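Local coordinates for protein 2-C-methyl-D-erythritol 2,4-cyclodiphosphate synthase (Thermus thermophilus, PDB 1IV3) that converts 4-diphosphocytidyl-2-C-methyl-D-erythritol 2-phosphate to 2-C-methyl-D-erythritol 2,4-cyclodiphosphate, releasing CMP, in the non-mevalonate pathway of isoprenoid synthesis, at residues 50-55 with 85-90. The protein carries 3 engineered substitutions. Sequence-based numbering, arbitrary orientation.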
ATOM      1  N   SER A  50       9.238   8.433  -7.194  1.00  7.46           N
ATOM      2  CA  SER A  50       7.880   8.356  -7.728  1.00 12.38           C
ATOM      3  C   SER A  50       7.149   9.696  -7.646  1.00 10.23           C
ATOM      4  O   SER A  50       6.394  10.049  -8.559  1.00  9.42           O
ATOM      5  CB  SER A  50       7.106   7.268  -6.961  1.00 10.82           C
ATOM      6  OG  SER A  50       5.970   6.892  -7.740  1.00 16.32           O
ATOM      7  N   ALA A  51       7.362  10.430  -6.556  1.00  8.70           N
ATOM      8  CA  ALA A  51       6.680  11.704  -6.365  1.00  8.96           C
ATOM      9  C   ALA A  51       7.004  12.704  -7.476  1.00 13.59           C
ATOM     10  O   ALA A  51       6.255  13.669  -7.632  1.00 11.60           O
ATOM     11  CB  ALA A  51       7.014  12.326  -5.019  1.00  9.78           C
ATOM     12  N   TYR A  52       8.098  12.489  -8.205  1.00 11.37           N
ATOM     13  CA  TYR A  52       8.438  13.364  -9.321  1.00  8.63           C
ATOM     14  C   TYR A  52       8.533  12.626 -10.634  1.00 12.37           C
ATOM     15  O   TYR A  52       9.002  13.185 -11.625  1.00 10.86           O
ATOM     16  CB  TYR A  52       9.756  14.098  -9.025  1.00 11.62           C
ATOM     17  CG  TYR A  52       9.494  15.337  -8.204  1.00 10.59           C
ATOM     18  CD1 TYR A  52       9.340  15.212  -6.824  1.00 15.66           C
ATOM     19  CD2 TYR A  52       9.381  16.584  -8.801  1.00 14.37           C
ATOM     20  CE1 TYR A  52       9.088  16.320  -6.045  1.00 20.92           C
ATOM     21  CE2 TYR A  52       9.139  17.699  -8.017  1.00 17.81           C
ATOM     22  CZ  TYR A  52       8.999  17.554  -6.655  1.00 20.08           C
ATOM     23  OH  TYR A  52       8.758  18.650  -5.869  1.00 20.27           O
ATOM     24  N   GLY A  53       8.063  11.376 -10.693  1.00  9.98           N
ATOM     25  CA  GLY A  53       8.074  10.654 -11.952  1.00  8.66           C
ATOM     26  C   GLY A  53       9.482  10.299 -12.405  1.00 12.79           C
ATOM     27  O   GLY A  53       9.672  10.058 -13.600  1.00 14.35           O
ATOM     28  N   LEU A  54      10.468  10.256 -11.515  1.00 11.75           N
ATOM     29  CA  LEU A  54      11.864  10.122 -11.925  1.00  8.67           C
ATOM     30  C   LEU A  54      12.287   8.712 -12.249  1.00 12.21           C
ATOM     31  O   LEU A  54      13.342   8.449 -12.820  1.00 14.41           O
ATOM     32  CB  LEU A  54      12.728  10.691 -10.791  1.00 10.44           C
ATOM     33  CG  LEU A  54      12.431  12.182 -10.539  1.00 14.16           C
ATOM     34  CD1 LEU A  54      13.138  12.639  -9.280  1.00 16.61           C
ATOM     35  CD2 LEU A  54      12.820  12.980 -11.769  1.00 14.81           C
ATOM     36  N   GLY A  55      11.448   7.735 -11.908  1.00  8.86           N
ATOM     37  CA  GLY A  55      11.792   6.362 -12.242  1.00 11.38           C
ATOM     38  C   GLY A  55      11.746   5.526 -10.973  1.00 12.18           C
ATOM     39  O   GLY A  55      10.811   5.740 -10.203  1.00 14.16           O
ATOM     40  N   GLU A  85      14.879  17.664  -4.483  1.00 13.19           N
ATOM     41  CA  GLU A  85      15.112  19.003  -3.912  1.00 12.67           C
ATOM     42  C   GLU A  85      15.507  19.923  -5.047  1.00 13.89           C
ATOM     43  O   GLU A  85      15.123  21.086  -5.139  1.00 14.81           O
ATOM     44  CB  GLU A  85      16.176  19.008  -2.817  1.00 15.25           C
ATOM     45  CG  GLU A  85      15.654  18.504  -1.477  1.00 18.47           C
ATOM     46  CD  GLU A  85      16.720  18.150  -0.465  1.00 29.39           C
ATOM     47  OE1 GLU A  85      17.894  18.534  -0.643  1.00 33.38           O
ATOM     48  OE2 GLU A  85      16.396  17.468   0.535  1.00 28.49           O
ATOM     49  N   ALA A  86      16.284  19.366  -5.976  1.00 12.51           N
ATOM     50  CA  ALA A  86      16.660  20.227  -7.105  1.00 17.22           C
ATOM     51  C   ALA A  86      15.463  20.630  -7.934  1.00 14.05           C
ATOM     52  O   ALA A  86      15.503  21.591  -8.699  1.00 19.93           O
ATOM     53  CB  ALA A  86      17.668  19.493  -7.981  1.00 13.62           C
ATOM     54  N   ARG A  87      14.379  19.885  -7.823  1.00 14.88           N
ATOM     55  CA  ARG A  87      13.175  20.196  -8.595  1.00 14.27           C
ATOM     56  C   ARG A  87      12.158  20.971  -7.769  1.00 17.00           C
ATOM     57  O   ARG A  87      11.011  21.080  -8.201  1.00 23.36           O
ATOM     58  CB  ARG A  87      12.604  18.893  -9.162  1.00 16.97           C
ATOM     59  CG  ARG A  87      13.451  18.379 -10.338  1.00 18.77           C
ATOM     60  CD  ARG A  87      13.235  16.884 -10.524  1.00 22.57           C
ATOM     61  NE  ARG A  87      14.048  16.291 -11.575  1.00 28.91           N
ATOM     62  CZ  ARG A  87      15.360  16.104 -11.574  1.00 34.17           C
ATOM     63  NH1 ARG A  87      16.136  16.457 -10.552  1.00 24.34           N
ATOM     64  NH2 ARG A  87      15.924  15.543 -12.639  1.00 35.79           N
ATOM     65  N   GLY A  88      12.596  21.505  -6.639  1.00 17.08           N
ATOM     66  CA  GLY A  88      11.831  22.372  -5.775  1.00 16.32           C
ATOM     67  C   GLY A  88      11.114  21.672  -4.647  1.00 17.36           C
ATOM     68  O   GLY A  88      10.362  22.294  -3.891  1.00 20.40           O
ATOM     69  N   ALA A  89      11.292  20.367  -4.451  1.00 16.96           N
ATOM     70  CA  ALA A  89      10.507  19.706  -3.406  1.00 12.53           C
ATOM     71  C   ALA A  89      10.987  20.019  -2.002  1.00 15.14           C
ATOM     72  O   ALA A  89      12.181  20.228  -1.744  1.00 16.66           O
ATOM     73  CB  ALA A  89      10.610  18.208  -3.656  1.00 21.27           C
ATOM     74  N   LYS A  90      10.048  20.052  -1.064  1.00 14.46           N
ATOM     75  CA  LYS A  90      10.314  20.106   0.357  1.00 12.73           C
ATOM     76  C   LYS A  90       9.654  18.863   0.988  1.00 15.71           C
ATOM     77  O   LYS A  90       8.434  18.828   1.136  1.00 18.44           O
ATOM     78  CB  LYS A  90       9.745  21.315   1.082  1.00 16.02           C
ATOM     79  CG  LYS A  90      10.640  22.504   1.281  1.00 36.16           C
ATOM     80  CD  LYS A  90      11.355  22.982   0.034  1.00 48.17           C
ATOM     81  CE  LYS A  90      12.508  23.916   0.400  1.00 53.44           C
ATOM     82  NZ  LYS A  90      12.619  25.049  -0.559  1.00 61.68           N
TER
HETATM   83  O   HOH W   1       8.274  20.901  -7.057  1.00 26.90           O
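The hydroxyl of Tyr52 reaches the backbone of Arg87 through a single water, which lies 2.6 Å from Tyr52 OH, in the plane of the ring, and donates a hydrogen bond of 3.0 Å to Arg87 O. This bridge illustrates how two helix ends can be joined without direct polar bonds between them. Helix 39-50 and helix 73-86 each finish in a Schellman motif, with Gly53 and Gly88 as the C-prime residues at positive phi, and the residues around these turns make the contact.

Tyr52 and Arg87 carry the largest shares. The tyrosine CG stands anti to the carbonyl carbon (chi1 -85°), which sends the ring across to the second turn. There Tyr52 CE1 meets the methyl CB of Ala89 at 3.4 Å, while Tyr52 CE2 comes within 3.8 Å of Arg87 CB, the two side chains sliding past each other in opposite directions. The ring thus meets the arginine at its CB rather than at the guanidinium, whose plane is turned 78° from it; the cation-pi partner of this ring is Arg2. The Leu54 methyl CD2 approaches Arg87 NE at 3.5 Å, obliquely, at the far end of the extended part of the arginine chain, whose NH1 hydrogen-bonds Leu83 O in the last turn of helix 73-86. Val84 of that helix touches Tyr52, Leu54 and Ala89, and Ala89 also packs on Leu150 of strand 141-150.

A phenylalanine in place of Tyr52 has no hydroxyl, and the water would probably lose its anchor on this side, breaking the link to Arg87 O. Apolar contact between the turns, supplemented by one water-mediated link, thus joins the ends of two helices at the periphery of the subunit, with Arg87 NH1 bonded back to the end of helix 73-86.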